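Local coordinates for protein MJ1225 (Methanocaldococcus jannaschii, PDB 3KH5), which is of uncertain function but binds AMP and ADP through its CBS domains and is a putative archaeal homologue of the gamma subunit of AMP-activated protein kinase, at residues Ser129-Glu133 / Arg134-Arg138; Ala101-Asp104 / Glu105-Thr109. All coordinates share one frame; numbering follows the deposited sequence.

How the interactions relate
Both interactions belong to the same CBS domain, and each is built round the N-terminus of a helix: interaction 2 starts helix 103-112, and interaction 1, later in the chain, starts helix 133-140. Their centres lie 11 Å apart, and the two helices pack directly through V136, whose CG1 is 4.0 Å from I107 CG1 and 4.2 Å from I103 CG1. They differ in their relation to the nucleotide. Interaction 1 joins its helix cap to the ribose and alpha-phosphate of a bound ADP, whereas in interaction 2 the side chain of A106 is about 11 Å from an ADP, and residues 101-109 open the helix of a beta-alpha-beta crossover that packs on helix 133-140.

Interaction 1. Residues Ser129-Glu133 / Arg134-Arg138; sequences SLITE and RDVIR. With ADP (adenosine-5'-diphosphate), chain B.
T132 and D135 form a capping box whose two side chains also hold the ADP. T132 OG1 donates to ADP O2A at 2.8 Å, while D135 OD1 accepts from ADP O3' at 3.2 Å and lies 2.8 Å from O2', so the short aspartate side chain brings one oxygen close to both ribose hydroxyls. R134 brings its guanidinium to the same phosphate: O2A lies over one face, toward its rim, and NH1 makes a weak, strongly bent bond to O1A; its NE is held by a salt bridge to E272. L130 CD2 approaches the adenine at N7.

Behind these contacts, the box helps to position both side chains. T132 N donates to D135 OD2 at 3.1 Å, from above the carboxylate plane. In return D135 N makes a weak bond, 3.4 Å long, to T132 OG1, which is placed for it by a chi1 of 69° that swings the hydroxyl over the start of the helix. An asparagine here, with an uncharged NH2 in place of one carboxylate oxygen, would probably leave either the ribose diol or T132 N without its acceptor.

Farther out, I131 lays CD1 against D135 CB (3.7 Å) and CG1 against V136 CG2. Strand 127-132 pairs with strand 117-121, I131 and V136 pack on helix 103-112, and I137 rests on helix 242-252.

Interaction 2. Residues Ala101-Asp104 / Glu105-Thr109; sequences ADID and EAIET
A101 turns its methyl group toward the side chain of E105, one turn further on; alanine suits the place because its small methyl also lies on V5. The backbone of A101 is hydrogen-bonded to V5 as well, which ties the start of this helix to the N-terminal part of the chain.

D102 is the N-cap. Aspartate suits the place because its carboxylate can accept from the first backbone N-H groups, which lack a preceding turn to bond to, and its negative charge probably also interacts well with the helix dipole. With chi1 at 84°, CG sits between the backbone N and the carbonyl carbon, and the carboxylate curls back over the helix end. In the conformer described, one of two, OD1 takes E105 N at 3.1 Å from above the carboxylate plane, and OD2 makes a weak bond to D104 N. A water bridges D102 N to E105 OE1, accepting from the first and donating to the second at 2.6 Å, where a capping box would have a direct bond. D102 O then accepts from A106 N, opening the regular helical pattern. This helix is the crossover of a beta-alpha-beta unit, linking strand 97-98 to the parallel strand 117-121.

I103 turns into the protein: CG1 lies 4.3 Å from I107 CD1, and both branched side chains pack on L140 of helix 133-140. I103 O accepts from I107 N at 2.9 Å. D104, by contrast, is solvent-facing, a fitting site for an acidic side chain, whose negative charge probably suits the helix N-terminus, and D104 O accepts from E108 N.

Interaction 1. Residues Ser129-Glu133 / Arg134-Arg138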
loop_
_atom_site.group_PDB
_atom_site.type_symbol
_atom_site.label_atom_id
_atom_site.label_comp_id
_atom_site.label_asym_id
_atom_site.label_seq_id
_atom_site.Cartn_x
_atom_site.Cartn_y
_atom_site.Cartn_z
ATOM N N SER A 129 -11.596 14.042 7.034
ATOM C CA SER A 129 -10.180 14.006 6.692
ATOM C C SER A 129 -9.717 12.556 6.557
ATOM O O SER A 129 -10.524 11.659 6.302
ATOM C CB SER A 129 -9.357 14.734 7.762
ATOM O OG SER A 129 -8.036 14.976 7.305
ATOM N N LEU A 130 -8.415 12.340 6.734
ATOM C CA LEU A 130 -7.802 11.017 6.700
ATOM C C LEU A 130 -6.471 11.084 7.436
ATOM O O LEU A 130 -5.738 12.069 7.323
ATOM C CB LEU A 130 -7.573 10.553 5.260
ATOM C CG LEU A 130 -6.965 9.157 5.067
ATOM C CD1 LEU A 130 -8.005 8.193 4.513
ATOM C CD2 LEU A 130 -5.793 9.252 4.112
ATOM N N ILE A 131 -6.172 10.034 8.195
ATOM C CA ILE A 131 -4.896 9.904 8.900
ATOM C C ILE A 131 -4.230 8.584 8.505
ATOM O O ILE A 131 -4.902 7.565 8.343
ATOM C CB ILE A 131 -5.082 9.993 10.445
ATOM C CG1 ILE A 131 -3.739 10.033 11.184
ATOM C CG2 ILE A 131 -5.950 8.860 10.978
ATOM C CD1 ILE A 131 -3.271 11.429 11.531
ATOM N N THR A 132 -2.909 8.612 8.343
ATOM C CA THR A 132 -2.152 7.412 8.007
ATOM C C THR A 132 -1.057 7.244 9.046
ATOM O O THR A 132 -0.824 8.145 9.857
ATOM C CB THR A 132 -1.495 7.518 6.617
ATOM O OG1 THR A 132 -0.448 8.497 6.656
ATOM C CG2 THR A 132 -2.516 7.907 5.548
ATOM N N GLU A 133 -0.386 6.094 9.018
ATOM C CA GLU A 133 0.724 5.811 9.932
ATOM C C GLU A 133 1.875 6.822 9.806
ATOM O O GLU A 133 2.448 7.238 10.817
ATOM C CB GLU A 133 1.237 4.386 9.722
ATOM C CG GLU A 133 0.244 3.303 10.124
ATOM C CD GLU A 133 0.687 1.918 9.696
ATOM O OE1 GLU A 133 0.591 0.984 10.519
ATOM O OE2 GLU A 133 1.137 1.766 8.539
ATOM N N ARG A 134 2.191 7.215 8.569
ATOM C CA ARG A 134 3.223 8.223 8.286
ATOM C C ARG A 134 2.905 9.560 8.962
ATOM O O ARG A 134 3.794 10.190 9.536
ATOM C CB ARG A 134 3.396 8.418 6.768
ATOM C CG ARG A 134 4.663 9.190 6.349
ATOM C CD ARG A 134 5.137 8.864 4.917
ATOM N NE ARG A 134 5.116 7.425 4.640
ATOM C CZ ARG A 134 4.581 6.855 3.560
ATOM N NH1 ARG A 134 4.042 7.602 2.595
ATOM N NH2 ARG A 134 4.609 5.530 3.433
ATOM N N ASP A 135 1.640 9.981 8.882
ATOM C CA ASP A 135 1.179 11.231 9.502
ATOM C C ASP A 135 1.500 11.239 10.994
ATOM O O ASP A 135 1.931 12.256 11.545
ATOM C CB ASP A 135 -0.337 11.399 9.343
ATOM C CG ASP A 135 -0.767 11.721 7.920
ATOM O OD1 ASP A 135 0.041 12.258 7.131
ATOM O OD2 ASP A 135 -1.945 11.448 7.597
ATOM N N VAL A 136 1.272 10.094 11.637
ATOM C CA VAL A 136 1.498 9.930 13.074
ATOM C C VAL A 136 2.989 9.881 13.417
ATOM O O VAL A 136 3.433 10.552 14.353
ATOM C CB VAL A 136 0.771 8.674 13.633
ATOM C CG1 VAL A 136 1.048 8.495 15.122
ATOM C CG2 VAL A 136 -0.731 8.775 13.396
ATOM N N ILE A 137 3.753 9.093 12.667
ATOM C CA ILE A 137 5.193 9.010 12.887
ATOM C C ILE A 137 5.838 10.386 12.710
ATOM O O ILE A 137 6.714 10.774 13.492
ATOM C CB ILE A 137 5.855 7.983 11.941
ATOM C CG1 ILE A 137 5.380 6.564 12.279
ATOM C CG2 ILE A 137 7.385 8.066 12.041
ATOM C CD1 ILE A 137 5.818 5.503 11.285
ATOM N N ARG A 138 5.396 11.113 11.682
ATOM C CA ARG A 138 5.862 12.474 11.412
ATOM C C ARG A 138 5.564 13.390 12.596
ATOM O O ARG A 138 6.411 14.194 12.989
ATOM C CB ARG A 138 5.228 13.025 10.125
ATOM C CG ARG A 138 5.823 14.346 9.632
ATOM C CD ARG A 138 5.235 14.783 8.289
ATOM N NE ARG A 138 5.790 14.031 7.162
ATOM C CZ ARG A 138 5.113 13.155 6.423
ATOM N NH1 ARG A 138 3.832 12.907 6.672
ATOM N NH2 ARG A 138 5.718 12.526 5.423
HETATM P PB ADP B . -1.024 5.396 1.237
HETATM O O1B ADP B . -1.098 6.330 0.089
HETATM O O2B ADP B . 0.185 4.327 1.061
HETATM O O3B ADP B . -2.331 4.485 1.388
HETATM P PA ADP B . 0.707 6.587 3.042
HETATM O O1A ADP B . 1.721 6.666 1.943
HETATM O O2A ADP B . 0.818 7.598 4.331
HETATM O O3A ADP B . -0.817 6.133 2.652
HETATM O "O5'" ADP B . 0.065 7.972 2.415
HETATM C "C5'" ADP B . 0.769 8.944 1.577
HETATM C "C4'" ADP B . 0.666 10.400 2.129
HETATM O "O4'" ADP B . -0.354 11.219 1.473
HETATM C "C3'" ADP B . 0.310 10.333 3.616
HETATM O "O3'" ADP B . 1.176 11.202 4.375
HETATM C "C2'" ADP B . -1.145 10.781 3.718
HETATM O "O2'" ADP B . -1.206 11.803 4.715
HETATM C "C1'" ADP B . -1.521 11.370 2.345
HETATM N N9 ADP B . -2.710 10.749 1.633
HETATM C C8 ADP B . -2.938 9.444 1.448
HETATM N N7 ADP B . -4.074 9.277 0.767
HETATM C C5 ADP B . -4.577 10.480 0.505
HETATM C C6 ADP B . -5.718 10.933 -0.161
HETATM N N6 ADP B . -6.578 10.071 -0.699
HETATM N N1 ADP B . -5.938 12.259 -0.250
HETATM C C2 ADP B . -5.090 13.129 0.287
HETATM N N3 ADP B . -3.995 12.727 0.925
HETATM C C4 ADP B . -3.712 11.416 1.055
#

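Interaction 2. Residues Ala101-Asp104 / Glu105-Thr109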
loop_
_atom_site.group_PDB
_atom_site.type_symbol
_atom_site.label_atom_id
_atom_site.label_comp_id
_atom_site.label_asym_id
_atom_site.label_seq_id
_atom_site.Cartn_x
_atom_site.Cartn_y
_atom_site.Cartn_z
ATOM N N ALA A 101 -11.681 11.473 17.736
ATOM C CA ALA A 101 -10.725 10.431 18.111
ATOM C C ALA A 101 -9.370 11.040 18.454
ATOM O O ALA A 101 -8.958 12.029 17.838
ATOM C CB ALA A 101 -10.572 9.431 16.977
ATOM N N ASP A 102 -8.682 10.453 19.432
ATOM C CA ASP A 102 -7.329 10.886 19.770
ATOM C C ASP A 102 -6.295 9.973 19.123
ATOM O O ASP A 102 -6.633 8.909 18.595
ATOM C CB ASP A 102 -7.115 10.945 21.290
ATOM C CG ASP A 102 -6.742 9.599 21.882
ATOM O OD1 ASP A 102 -7.325 8.577 21.454
ATOM O OD2 ASP A 102 -5.875 9.566 22.783
ATOM N N ILE A 103 -5.040 10.411 19.176
ATOM C CA ILE A 103 -3.896 9.683 18.614
ATOM C C ILE A 103 -3.720 8.231 19.095
ATOM O O ILE A 103 -3.334 7.355 18.313
ATOM C CB ILE A 103 -2.604 10.487 18.912
ATOM C CG1 ILE A 103 -1.569 10.310 17.795
ATOM C CG2 ILE A 103 -2.042 10.158 20.316
ATOM C CD1 ILE A 103 -0.334 11.270 17.925
ATOM N N ASP A 104 -3.990 8.003 20.385
ATOM C CA ASP A 104 -3.919 6.680 21.007
ATOM C C ASP A 104 -4.822 5.720 20.267
ATOM O O ASP A 104 -4.417 4.606 19.926
ATOM C CB ASP A 104 -4.378 6.737 22.469
ATOM C CG ASP A 104 -3.255 7.059 23.433
ATOM O OD1 ASP A 104 -2.275 7.725 23.033
ATOM O OD2 ASP A 104 -3.358 6.647 24.609
ATOM N N GLU A 105 -6.050 6.164 20.023
ATOM C CA GLU A 105 -7.002 5.355 19.294
ATOM C C GLU A 105 -6.488 5.032 17.888
ATOM O O GLU A 105 -6.543 3.877 17.466
ATOM C CB GLU A 105 -8.360 6.043 19.229
ATOM C CG GLU A 105 -9.485 5.094 18.866
ATOM C CD GLU A 105 -10.761 5.813 18.498
ATOM O OE1 GLU A 105 -10.815 7.051 18.633
ATOM O OE2 GLU A 105 -11.721 5.138 18.074
ATOM N N ALA A 106 -5.987 6.043 17.176
ATOM C CA ALA A 106 -5.462 5.850 15.821
ATOM C C ALA A 106 -4.359 4.799 15.811
ATOM O O ALA A 106 -4.363 3.892 14.975
ATOM C CB ALA A 106 -4.952 7.164 15.247
ATOM N N ILE A 107 -3.435 4.922 16.759
ATOM C CA ILE A 107 -2.329 3.980 16.901
ATOM C C ILE A 107 -2.816 2.554 17.168
ATOM O O ILE A 107 -2.361 1.614 16.511
ATOM C CB ILE A 107 -1.305 4.457 17.964
ATOM C CG1 ILE A 107 -0.516 5.657 17.422
ATOM C CG2 ILE A 107 -0.343 3.332 18.342
ATOM C CD1 ILE A 107 0.249 6.449 18.476
ATOM N N GLU A 108 -3.743 2.394 18.110
ATOM C CA GLU A 108 -4.293 1.069 18.397
ATOM C C GLU A 108 -5.006 0.480 17.176
ATOM O O GLU A 108 -4.948 -0.728 16.941
ATOM C CB GLU A 108 -5.237 1.114 19.598
ATOM C CG GLU A 108 -5.616 -0.264 20.133
ATOM C CD GLU A 108 -6.588 -0.206 21.298
ATOM O OE1 GLU A 108 -6.404 -0.982 22.259
ATOM O OE2 GLU A 108 -7.532 0.614 21.260
ATOM N N THR A 109 -5.675 1.342 16.411
ATOM C CA THR A 109 -6.368 0.933 15.193
ATOM C C THR A 109 -5.368 0.409 14.164
ATOM O O THR A 109 -5.551 -0.680 13.620
ATOM C CB THR A 109 -7.199 2.097 14.603
ATOM O OG1 THR A 109 -8.241 2.450 15.520
ATOM C CG2 THR A 109 -7.829 1.712 13.269
HETATM O O HOH W 1 -10.391 8.222 20.940
#